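Local coordinates for Xaa-Pro dipeptidase (PDB 1WY2), which probably hydrolyses Xaa-Pro dipeptides, releasing proline from a nonpolar N-terminal residue, as a homodimeric metallopeptidase of the M24B family, at residues I12-K17 with D118-D123; V23-A26 with N30-Y33; S199-R202 with G206-V209. One frame throughout, in Å; residues are numbered along the deposited sequence.

Contact 1 (I12-K17 with D118-D123)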
ATOM      1  N   ILE A  12      -7.659 -20.693  18.271  1.00 16.55           N
ATOM      2  CA  ILE A  12      -7.284 -21.983  18.846  1.00 17.65           C
ATOM      3  C   ILE A  12      -8.412 -22.996  18.641  1.00 18.18           C
ATOM      4  O   ILE A  12      -8.157 -24.176  18.384  1.00 18.79           O
ATOM      5  CB  ILE A  12      -6.961 -21.852  20.354  1.00 16.78           C
ATOM      6  CG1 ILE A  12      -5.639 -21.094  20.529  1.00 16.46           C
ATOM      7  CG2 ILE A  12      -6.884 -23.234  21.002  1.00 17.80           C
ATOM      8  CD1 ILE A  12      -5.313 -20.722  21.961  1.00 16.46           C
ATOM      9  N   GLU A  13      -9.657 -22.539  18.754  1.00 18.66           N
ATOM     10  CA  GLU A  13     -10.807 -23.421  18.555  1.00 20.50           C
ATOM     11  C   GLU A  13     -10.769 -23.963  17.129  1.00 20.56           C
ATOM     12  O   GLU A  13     -10.887 -25.168  16.902  1.00 19.67           O
ATOM     13  CB  GLU A  13     -12.113 -22.660  18.778  1.00 21.51           C
ATOM     14  CG  GLU A  13     -13.360 -23.453  18.410  1.00 25.15           C
ATOM     15  CD  GLU A  13     -14.642 -22.695  18.700  1.00 29.65           C
ATOM     16  OE1 GLU A  13     -14.795 -21.562  18.198  1.00 29.95           O
ATOM     17  OE2 GLU A  13     -15.503 -23.236  19.427  1.00 31.70           O
ATOM     18  N   PHE A  14     -10.600 -23.057  16.170  1.00 19.88           N
ATOM     19  CA  PHE A  14     -10.533 -23.431  14.765  1.00 20.67           C
ATOM     20  C   PHE A  14      -9.391 -24.420  14.546  1.00 20.91           C
ATOM     21  O   PHE A  14      -9.544 -25.401  13.818  1.00 20.57           O
ATOM     22  CB  PHE A  14     -10.324 -22.181  13.903  1.00 20.93           C
ATOM     23  CG  PHE A  14     -10.294 -22.456  12.424  1.00 22.20           C
ATOM     24  CD1 PHE A  14      -9.093 -22.730  11.779  1.00 23.66           C
ATOM     25  CD2 PHE A  14     -11.467 -22.444  11.679  1.00 23.55           C
ATOM     26  CE1 PHE A  14      -9.061 -22.990  10.405  1.00 23.64           C
ATOM     27  CE2 PHE A  14     -11.447 -22.705  10.306  1.00 24.14           C
ATOM     28  CZ  PHE A  14     -10.241 -22.977   9.672  1.00 22.78           C
ATOM     29  N   MET A  15      -8.252 -24.155  15.182  1.00 20.25           N
ATOM     30  CA  MET A  15      -7.085 -25.025  15.068  1.00 22.23           C
ATOM     31  C   MET A  15      -7.393 -26.459  15.476  1.00 23.65           C
ATOM     32  O   MET A  15      -7.086 -27.400  14.743  1.00 25.08           O
ATOM     33  CB  MET A  15      -5.947 -24.514  15.953  1.00 22.92           C
ATOM     34  CG  MET A  15      -5.233 -23.290  15.436  1.00 22.29           C
ATOM     35  SD  MET A  15      -4.102 -22.634  16.679  1.00 25.18           S
ATOM     36  CE  MET A  15      -3.140 -24.071  17.034  1.00 23.78           C
ATOM     37  N   ASP A  16      -7.995 -26.627  16.651  1.00 23.04           N
ATOM     38  CA  ASP A  16      -8.309 -27.963  17.141  1.00 25.58           C
ATOM     39  C   ASP A  16      -9.286 -28.701  16.243  1.00 25.04           C
ATOM     40  O   ASP A  16      -9.100 -29.881  15.950  1.00 24.87           O
ATOM     41  CB  ASP A  16      -8.874 -27.900  18.561  1.00 29.07           C
ATOM     42  CG  ASP A  16      -7.889 -27.332  19.552  1.00 33.84           C
ATOM     43  OD1 ASP A  16      -6.683 -27.663  19.457  1.00 38.64           O
ATOM     44  OD2 ASP A  16      -8.316 -26.562  20.436  1.00 38.70           O
ATOM     45  N   LYS A  17     -10.320 -27.999  15.799  1.00 24.17           N
ATOM     46  CA  LYS A  17     -11.335 -28.604  14.947  1.00 25.05           C
ATOM     47  C   LYS A  17     -10.835 -28.956  13.550  1.00 25.55           C
ATOM     48  O   LYS A  17     -11.434 -29.784  12.865  1.00 25.82           O
ATOM     49  CB  LYS A  17     -12.542 -27.671  14.846  1.00 26.51           C
ATOM     50  CG  LYS A  17     -13.215 -27.422  16.182  1.00 29.42           C
ATOM     51  CD  LYS A  17     -14.446 -26.548  16.036  1.00 34.01           C
ATOM     52  CE  LYS A  17     -15.151 -26.369  17.369  1.00 36.48           C
ATOM     53  NZ  LYS A  17     -15.544 -27.680  17.961  1.00 39.44           N
ATOM     54  N   ASP A 118      -8.226 -18.475   6.933  1.00 18.68           N
ATOM     55  CA  ASP A 118      -9.014 -17.350   6.436  1.00 20.90           C
ATOM     56  C   ASP A 118     -10.435 -17.319   7.021  1.00 19.40           C
ATOM     57  O   ASP A 118     -10.935 -16.263   7.412  1.00 17.56           O
ATOM     58  CB  ASP A 118      -9.083 -17.442   4.902  1.00 24.18           C
ATOM     59  CG  ASP A 118      -9.676 -16.205   4.255  1.00 29.88           C
ATOM     60  OD1 ASP A 118      -9.015 -15.147   4.265  1.00 31.70           O
ATOM     61  OD2 ASP A 118     -10.804 -16.290   3.726  1.00 32.91           O
ATOM     62  N   ASP A 119     -11.081 -18.478   7.084  1.00 18.98           N
ATOM     63  CA  ASP A 119     -12.448 -18.572   7.600  1.00 19.47           C
ATOM     64  C   ASP A 119     -12.651 -18.013   9.008  1.00 18.64           C
ATOM     65  O   ASP A 119     -13.650 -17.333   9.273  1.00 17.47           O
ATOM     66  CB  ASP A 119     -12.926 -20.027   7.577  1.00 22.08           C
ATOM     67  CG  ASP A 119     -13.334 -20.494   6.188  1.00 25.81           C
ATOM     68  OD1 ASP A 119     -13.184 -19.721   5.217  1.00 26.11           O
ATOM     69  OD2 ASP A 119     -13.807 -21.644   6.071  1.00 28.51           O
ATOM     70  N   VAL A 120     -11.728 -18.309   9.920  1.00 18.17           N
ATOM     71  CA  VAL A 120     -11.878 -17.819  11.285  1.00 16.96           C
ATOM     72  C   VAL A 120     -11.534 -16.338  11.386  1.00 17.58           C
ATOM     73  O   VAL A 120     -12.155 -15.605  12.156  1.00 16.71           O
ATOM     74  CB  VAL A 120     -11.042 -18.658  12.298  1.00 17.27           C
ATOM     75  CG1 VAL A 120      -9.553 -18.495  12.042  1.00 18.42           C
ATOM     76  CG2 VAL A 120     -11.409 -18.260  13.723  1.00 18.41           C
ATOM     77  N   ILE A 121     -10.560 -15.890  10.600  1.00 16.64           N
ATOM     78  CA  ILE A 121     -10.194 -14.479  10.611  1.00 16.16           C
ATOM     79  C   ILE A 121     -11.396 -13.700  10.084  1.00 15.39           C
ATOM     80  O   ILE A 121     -11.789 -12.677  10.645  1.00 15.61           O
ATOM     81  CB  ILE A 121      -8.967 -14.204   9.712  1.00 17.06           C
ATOM     82  CG1 ILE A 121      -7.746 -14.951  10.261  1.00 18.91           C
ATOM     83  CG2 ILE A 121      -8.691 -12.705   9.649  1.00 18.08           C
ATOM     84  CD1 ILE A 121      -7.402 -14.609  11.698  1.00 24.97           C
ATOM     85  N   ARG A 122     -11.984 -14.203   9.004  1.00 15.43           N
ATOM     86  CA  ARG A 122     -13.158 -13.574   8.403  1.00 15.96           C
ATOM     87  C   ARG A 122     -14.334 -13.540   9.376  1.00 17.79           C
ATOM     88  O   ARG A 122     -14.958 -12.502   9.578  1.00 16.27           O
ATOM     89  CB  ARG A 122     -13.583 -14.339   7.146  1.00 16.15           C
ATOM     90  CG  ARG A 122     -14.915 -13.885   6.554  1.00 19.07           C
ATOM     91  CD  ARG A 122     -15.478 -14.964   5.643  1.00 21.85           C
ATOM     92  NE  ARG A 122     -15.751 -16.187   6.395  1.00 22.95           N
ATOM     93  CZ  ARG A 122     -16.096 -17.346   5.844  1.00 27.23           C
ATOM     94  NH1 ARG A 122     -16.208 -17.450   4.526  1.00 27.46           N
ATOM     95  NH2 ARG A 122     -16.335 -18.401   6.612  1.00 27.10           N
ATOM     96  N   ASP A 123     -14.642 -14.686   9.973  1.00 16.50           N
ATOM     97  CA  ASP A 123     -15.762 -14.761  10.897  1.00 17.17           C
ATOM     98  C   ASP A 123     -15.671 -13.738  12.025  1.00 16.88           C
ATOM     99  O   ASP A 123     -16.692 -13.243  12.497  1.00 16.64           O
ATOM    100  CB  ASP A 123     -15.891 -16.183  11.461  1.00 19.08           C
ATOM    101  CG  ASP A 123     -16.449 -17.169  10.440  1.00 22.03           C
ATOM    102  OD1 ASP A 123     -16.766 -16.749   9.305  1.00 23.60           O
ATOM    103  OD2 ASP A 123     -16.573 -18.367  10.770  1.00 26.04           O
TER
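Phe14 reaches from helix 6-17 to helix 118-125 and lays its ring against Val120, and this apolar meeting supplies most of the surface the two segments bury. The backbones come nearest at this pair, with CA of Phe14 6.7 Å from CA of Val120. The isopropyl group of Val120 meets the root of the aromatic side chain: CB of Val120 is 3.9 Å from CD2 of Phe14, while CG1 sits over one ring face, displaced toward the rim, 4.0 Å from CG of Phe14. CG2 of Val120 lies 4.1 Å from CB of Phe14. With CG of Phe14 anti to the backbone N (chi1 -178°), the ring is carried out from helix 6-17 toward Val120. A lesser apolar touch comes from Asp119, whose CB approaches CE2 of Phe14 obliquely at 4.1 Å; the ring and carboxylate planes stand 78° apart.

Both helices belong to the creatinase/prolidase N-terminal domain and pack on its mixed sheet: Met15, one residue along from Phe14, rests on Val23, and Ile121, next to Val120, rests on Ile25. The Phe14-Val120 pair thus joins two helices that are both seated on strand 22-25.

The charged groups of segment 118-123 pair among themselves. NE and NH2 of Arg122 both converge on OD1 of Asp123, at 3.1 Å and 3.2 Å respectively. Both bonds are bent, the first to 142° at the hydrogen, and both arrive from the same face of the carboxylate plane. OD1 of Asp119 lies above a face of the guanidinium group, so its long pairing with NH2 of Arg122 is one of charge alone. The arginine probably eases the mutual repulsion of the Asp119 and Asp123 carboxylates.

Contact 2 (V23-A26 with N30-Y33)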
ATOM      1  N   VAL A  23      -0.724 -21.659  14.413  1.00 20.07           N
ATOM      2  CA  VAL A  23      -1.152 -20.675  13.432  1.00 20.13           C
ATOM      3  C   VAL A  23      -0.196 -19.492  13.392  1.00 20.34           C
ATOM      4  O   VAL A  23       0.259 -19.006  14.428  1.00 20.75           O
ATOM      5  CB  VAL A  23      -2.577 -20.160  13.735  1.00 17.84           C
ATOM      6  CG1 VAL A  23      -2.881 -18.911  12.900  1.00 19.84           C
ATOM      7  CG2 VAL A  23      -3.588 -21.248  13.425  1.00 19.68           C
ATOM      8  N   LEU A  24       0.113 -19.041  12.181  1.00 19.54           N
ATOM      9  CA  LEU A  24       1.000 -17.906  11.983  1.00 19.82           C
ATOM     10  C   LEU A  24       0.211 -16.753  11.369  1.00 19.68           C
ATOM     11  O   LEU A  24      -0.417 -16.921  10.328  1.00 20.86           O
ATOM     12  CB  LEU A  24       2.150 -18.290  11.044  1.00 21.84           C
ATOM     13  CG  LEU A  24       3.090 -17.154  10.632  1.00 23.49           C
ATOM     14  CD1 LEU A  24       3.775 -16.579  11.862  1.00 24.94           C
ATOM     15  CD2 LEU A  24       4.123 -17.676   9.639  1.00 26.08           C
ATOM     16  N   ILE A  25       0.239 -15.596  12.024  1.00 19.70           N
ATOM     17  CA  ILE A  25      -0.456 -14.399  11.541  1.00 19.64           C
ATOM     18  C   ILE A  25       0.613 -13.362  11.198  1.00 20.00           C
ATOM     19  O   ILE A  25       1.399 -12.973  12.065  1.00 20.27           O
ATOM     20  CB  ILE A  25      -1.395 -13.820  12.630  1.00 18.97           C
ATOM     21  CG1 ILE A  25      -2.455 -14.860  13.009  1.00 19.61           C
ATOM     22  CG2 ILE A  25      -2.069 -12.540  12.126  1.00 19.25           C
ATOM     23  CD1 ILE A  25      -3.381 -15.254  11.869  1.00 19.38           C
ATOM     24  N   ALA A  26       0.640 -12.910   9.943  1.00 19.85           N
ATOM     25  CA  ALA A  26       1.649 -11.946   9.505  1.00 19.95           C
ATOM     26  C   ALA A  26       1.143 -10.678   8.814  1.00 20.33           C
ATOM     27  O   ALA A  26       1.880  -9.695   8.722  1.00 21.12           O
ATOM     28  CB  ALA A  26       2.654 -12.644   8.599  1.00 22.10           C
ATOM     29  N   ASN A  30      -4.269  -7.962  10.456  1.00 18.14           N
ATOM     30  CA  ASN A  30      -4.568  -9.083  11.340  1.00 16.90           C
ATOM     31  C   ASN A  30      -3.701  -9.063  12.591  1.00 17.61           C
ATOM     32  O   ASN A  30      -4.160  -9.416  13.680  1.00 16.83           O
ATOM     33  CB  ASN A  30      -4.402 -10.414  10.600  1.00 17.75           C
ATOM     34  CG  ASN A  30      -5.442 -10.596   9.517  1.00 19.07           C
ATOM     35  OD1 ASN A  30      -6.576 -10.149   9.665  1.00 17.63           O
ATOM     36  ND2 ASN A  30      -5.070 -11.262   8.432  1.00 19.22           N
ATOM     37  N   VAL A  31      -2.445  -8.658  12.444  1.00 17.10           N
ATOM     38  CA  VAL A  31      -1.561  -8.588  13.602  1.00 17.91           C
ATOM     39  C   VAL A  31      -2.122  -7.554  14.571  1.00 18.92           C
ATOM     40  O   VAL A  31      -2.135  -7.763  15.784  1.00 19.44           O
ATOM     41  CB  VAL A  31      -0.130  -8.188  13.195  1.00 18.63           C
ATOM     42  CG1 VAL A  31       0.721  -7.942  14.439  1.00 18.99           C
ATOM     43  CG2 VAL A  31       0.479  -9.287  12.350  1.00 20.42           C
ATOM     44  N   TYR A  32      -2.597  -6.434  14.031  1.00 18.67           N
ATOM     45  CA  TYR A  32      -3.167  -5.384  14.868  1.00 19.46           C
ATOM     46  C   TYR A  32      -4.469  -5.856  15.501  1.00 17.39           C
ATOM     47  O   TYR A  32      -4.712  -5.650  16.695  1.00 17.11           O
ATOM     48  CB  TYR A  32      -3.450  -4.125  14.043  1.00 19.29           C
ATOM     49  CG  TYR A  32      -4.156  -3.059  14.851  1.00 20.12           C
ATOM     50  CD1 TYR A  32      -3.476  -2.347  15.837  1.00 22.18           C
ATOM     51  CD2 TYR A  32      -5.522  -2.822  14.690  1.00 19.65           C
ATOM     52  CE1 TYR A  32      -4.137  -1.430  16.648  1.00 22.52           C
ATOM     53  CE2 TYR A  32      -6.196  -1.904  15.500  1.00 20.55           C
ATOM     54  CZ  TYR A  32      -5.495  -1.215  16.477  1.00 22.25           C
ATOM     55  OH  TYR A  32      -6.154  -0.324  17.301  1.00 24.70           O
ATOM     56  N   TYR A  33      -5.310  -6.492  14.693  1.00 16.56           N
ATOM     57  CA  TYR A  33      -6.599  -6.974  15.170  1.00 16.73           C
ATOM     58  C   TYR A  33      -6.452  -7.900  16.370  1.00 18.04           C
ATOM     59  O   TYR A  33      -7.184  -7.790  17.349  1.00 19.76           O
ATOM     60  CB  TYR A  33      -7.324  -7.726  14.054  1.00 16.92           C
ATOM     61  CG  TYR A  33      -8.747  -8.112  14.398  1.00 17.48           C
ATOM     62  CD1 TYR A  33      -9.753  -7.149  14.469  1.00 18.04           C
ATOM     63  CD2 TYR A  33      -9.091  -9.443  14.637  1.00 17.48           C
ATOM     64  CE1 TYR A  33     -11.071  -7.503  14.766  1.00 17.43           C
ATOM     65  CE2 TYR A  33     -10.402  -9.807  14.935  1.00 18.62           C
ATOM     66  CZ  TYR A  33     -11.387  -8.833  14.998  1.00 18.53           C
ATOM     67  OH  TYR A  33     -12.683  -9.188  15.296  1.00 19.74           O
TER
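Ile25 and Asn30 pack closely where strand 22-25 gives way to helix 28-35. From CB, which is directed at the helix, the Ile25 side chain divides. The shorter branch, CG2 of Ile25, lies anti to the backbone N and is thereby brought to the helix: it meets CB of Asn30 at 3.5 Å, the backbone C of Asn30 at 3.9 Å, and CG2 of Val31 at 4.1 Å. The longer branch runs through CG1 (chi1 -61°) to CD1, which packs on Ile121 of helix 118-125.

Val31 returns the contact against the backbone. CG2 of Val31 is 3.8 Å from the carbonyl O of Ile25 and also touches the carbonyl carbon of Ala26, at the bend between strand and helix.

The amide of Asn30 is held elsewhere: ND2 donates to Glu94 OE2 and OD1 accepts from Arg125. Glu94 receives the backbone N of Ala26 on its other oxygen, so one carboxylate ties the end of the strand to the early helix. Strand 22-25 thus passes through a short turn into helix 28-35, which starts at the end of the strand and runs roughly across its direction, in the mixed sheet of the creatinase/prolidase N-terminal domain.

Contact 3 (S199-R202 with G206-V209)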
ATOM      1  N   SER A 199      -6.100  13.372 -11.646  1.00 19.08           N
ATOM      2  CA  SER A 199      -4.994  13.597 -12.576  1.00 20.00           C
ATOM      3  C   SER A 199      -4.720  15.078 -12.839  1.00 19.75           C
ATOM      4  O   SER A 199      -5.238  15.955 -12.149  1.00 20.91           O
ATOM      5  CB  SER A 199      -5.287  12.898 -13.906  1.00 19.71           C
ATOM      6  OG  SER A 199      -6.291  13.588 -14.634  1.00 21.18           O
ATOM      7  N   ASP A 200      -3.899  15.352 -13.848  1.00 22.30           N
ATOM      8  CA  ASP A 200      -3.564  16.729 -14.189  1.00 23.43           C
ATOM      9  C   ASP A 200      -4.640  17.407 -15.028  1.00 23.16           C
ATOM     10  O   ASP A 200      -4.558  18.604 -15.304  1.00 24.13           O
ATOM     11  CB  ASP A 200      -2.221  16.782 -14.921  1.00 27.22           C
ATOM     12  CG  ASP A 200      -1.058  16.442 -14.019  1.00 32.43           C
ATOM     13  OD1 ASP A 200      -0.912  17.104 -12.969  1.00 37.40           O
ATOM     14  OD2 ASP A 200      -0.291  15.515 -14.352  1.00 35.82           O
ATOM     15  N   LYS A 201      -5.650  16.642 -15.431  1.00 21.85           N
ATOM     16  CA  LYS A 201      -6.738  17.192 -16.230  1.00 21.50           C
ATOM     17  C   LYS A 201      -7.428  18.321 -15.480  1.00 22.01           C
ATOM     18  O   LYS A 201      -7.638  18.233 -14.272  1.00 21.84           O
ATOM     19  CB  LYS A 201      -7.777  16.114 -16.552  1.00 21.17           C
ATOM     20  CG  LYS A 201      -9.004  16.653 -17.290  1.00 21.20           C
ATOM     21  CD  LYS A 201     -10.063  15.577 -17.497  1.00 20.95           C
ATOM     22  CE  LYS A 201     -11.257  16.110 -18.276  1.00 20.54           C
ATOM     23  NZ  LYS A 201     -11.939  17.248 -17.598  1.00 20.99           N
ATOM     24  N   ARG A 202      -7.776  19.384 -16.194  1.00 22.57           N
ATOM     25  CA  ARG A 202      -8.472  20.490 -15.564  1.00 23.80           C
ATOM     26  C   ARG A 202      -9.967  20.319 -15.779  1.00 24.13           C
ATOM     27  O   ARG A 202     -10.415  19.906 -16.850  1.00 23.13           O
ATOM     28  CB  ARG A 202      -7.988  21.830 -16.122  1.00 27.89           C
ATOM     29  CG  ARG A 202      -6.602  22.209 -15.603  1.00 31.17           C
ATOM     30  CD  ARG A 202      -6.151  23.585 -16.059  1.00 34.53           C
ATOM     31  NE  ARG A 202      -4.819  23.899 -15.544  1.00 35.94           N
ATOM     32  CZ  ARG A 202      -4.548  24.201 -14.276  1.00 36.10           C
ATOM     33  NH1 ARG A 202      -5.519  24.243 -13.374  1.00 36.66           N
ATOM     34  NH2 ARG A 202      -3.300  24.458 -13.909  1.00 37.26           N
ATOM     35  N   GLY A 206     -19.797  21.912 -17.204  1.00 25.81           N
ATOM     36  CA  GLY A 206     -20.596  20.908 -17.883  1.00 25.41           C
ATOM     37  C   GLY A 206     -20.071  19.509 -17.604  1.00 24.17           C
ATOM     38  O   GLY A 206     -20.648  18.515 -18.039  1.00 24.09           O
ATOM     39  N   ASP A 207     -18.967  19.438 -16.870  1.00 23.46           N
ATOM     40  CA  ASP A 207     -18.337  18.166 -16.522  1.00 23.31           C
ATOM     41  C   ASP A 207     -19.038  17.403 -15.407  1.00 21.47           C
ATOM     42  O   ASP A 207     -19.458  17.993 -14.414  1.00 21.83           O
ATOM     43  CB  ASP A 207     -16.899  18.397 -16.036  1.00 24.78           C
ATOM     44  CG  ASP A 207     -15.876  18.369 -17.146  1.00 26.68           C
ATOM     45  OD1 ASP A 207     -16.259  18.274 -18.331  1.00 26.95           O
ATOM     46  OD2 ASP A 207     -14.669  18.445 -16.815  1.00 27.15           O
ATOM     47  N   LEU A 208     -19.164  16.092 -15.580  1.00 20.35           N
ATOM     48  CA  LEU A 208     -19.689  15.244 -14.518  1.00 18.97           C
ATOM     49  C   LEU A 208     -18.394  15.034 -13.737  1.00 18.36           C
ATOM     50  O   LEU A 208     -17.330  14.894 -14.344  1.00 18.61           O
ATOM     51  CB  LEU A 208     -20.154  13.887 -15.056  1.00 18.61           C
ATOM     52  CG  LEU A 208     -21.633  13.702 -15.399  1.00 19.35           C
ATOM     53  CD1 LEU A 208     -21.811  12.429 -16.206  1.00 18.49           C
ATOM     54  CD2 LEU A 208     -22.455  13.647 -14.115  1.00 18.10           C
ATOM     55  N   VAL A 209     -18.460  15.034 -12.411  1.00 16.97           N
ATOM     56  CA  VAL A 209     -17.256  14.822 -11.615  1.00 16.76           C
ATOM     57  C   VAL A 209     -17.548  13.799 -10.530  1.00 17.59           C
ATOM     58  O   VAL A 209     -18.414  14.013  -9.677  1.00 18.11           O
ATOM     59  CB  VAL A 209     -16.763  16.125 -10.941  1.00 18.05           C
ATOM     60  CG1 VAL A 209     -15.402  15.882 -10.278  1.00 17.78           C
ATOM     61  CG2 VAL A 209     -16.662  17.246 -11.972  1.00 18.39           C
TER
HETATM   62  O   HOH W   1     -13.982  17.792 -19.533  1.00 24.05           O
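A single charged pair, Lys201 with Asp207, makes nearly the whole of this contact, although the backbones stay far apart: even the nearest CA atoms, those of Arg202 and Asp207, are 10.2 Å from each other. The side chains of Lys201 and Asp207 reach for each other from facing sides, and NZ of Lys201 stands 3.1 Å from OD2 of Asp207 in a salt bridge whose hydrogen bond is weak. The lysine chain is extended through its first three torsions and turns only at the last (chi4 -60°), which swings the ammonium back toward the carbonyl of Arg202.

NZ of Lys201 also donates to the carbonyl O of Arg202 at 3.2 Å, from above the carbonyl plane, and is hydrogen-bonded to Ser187 OG. A water accepts from NZ of Lys201 at 2.9 Å and donates to OD1 of Asp207 at 2.6 Å, adding a bridged route to the other carboxylate oxygen. OD2 of Asp207 is bound as well by the backbone N of Glu204, inside the connecting loop.

Replacing Lys201 by an alanine takes away the ammonium group, which would probably leave the buried Asp207 carboxylate without its counter-charge and the bridging water without its donor.

Upstream, OG of Ser199 accepts from the backbone N of Lys201 at 3.2 Å with a nearly straight bond (165°), forming an ST turn that shapes the chain just before the lysine. The ion pair thus closes the loop leading into strand 208-217 of the M24 pita-bread fold, a strand that farther along carries the metal ligand Asp212.

Contacts 1 and 2 share the N-terminal domain and touch each other, since strand 22-25 lies beneath both. Contact 2 is buried and contact 1 only partly so, its helices turning charged side chains outward. Both are mainly apolar packing, aromatic on aliphatic in contact 1, aliphatic with a strand carbonyl in contact 2. Contact 3, also partly buried, belongs to the metallopeptidase domain on the opposite side of the chain's centre, about 47 Å and 41 Å from contacts 1 and 2 between centres. There a loop meets the start of a strand through charge and water instead of apolar packing.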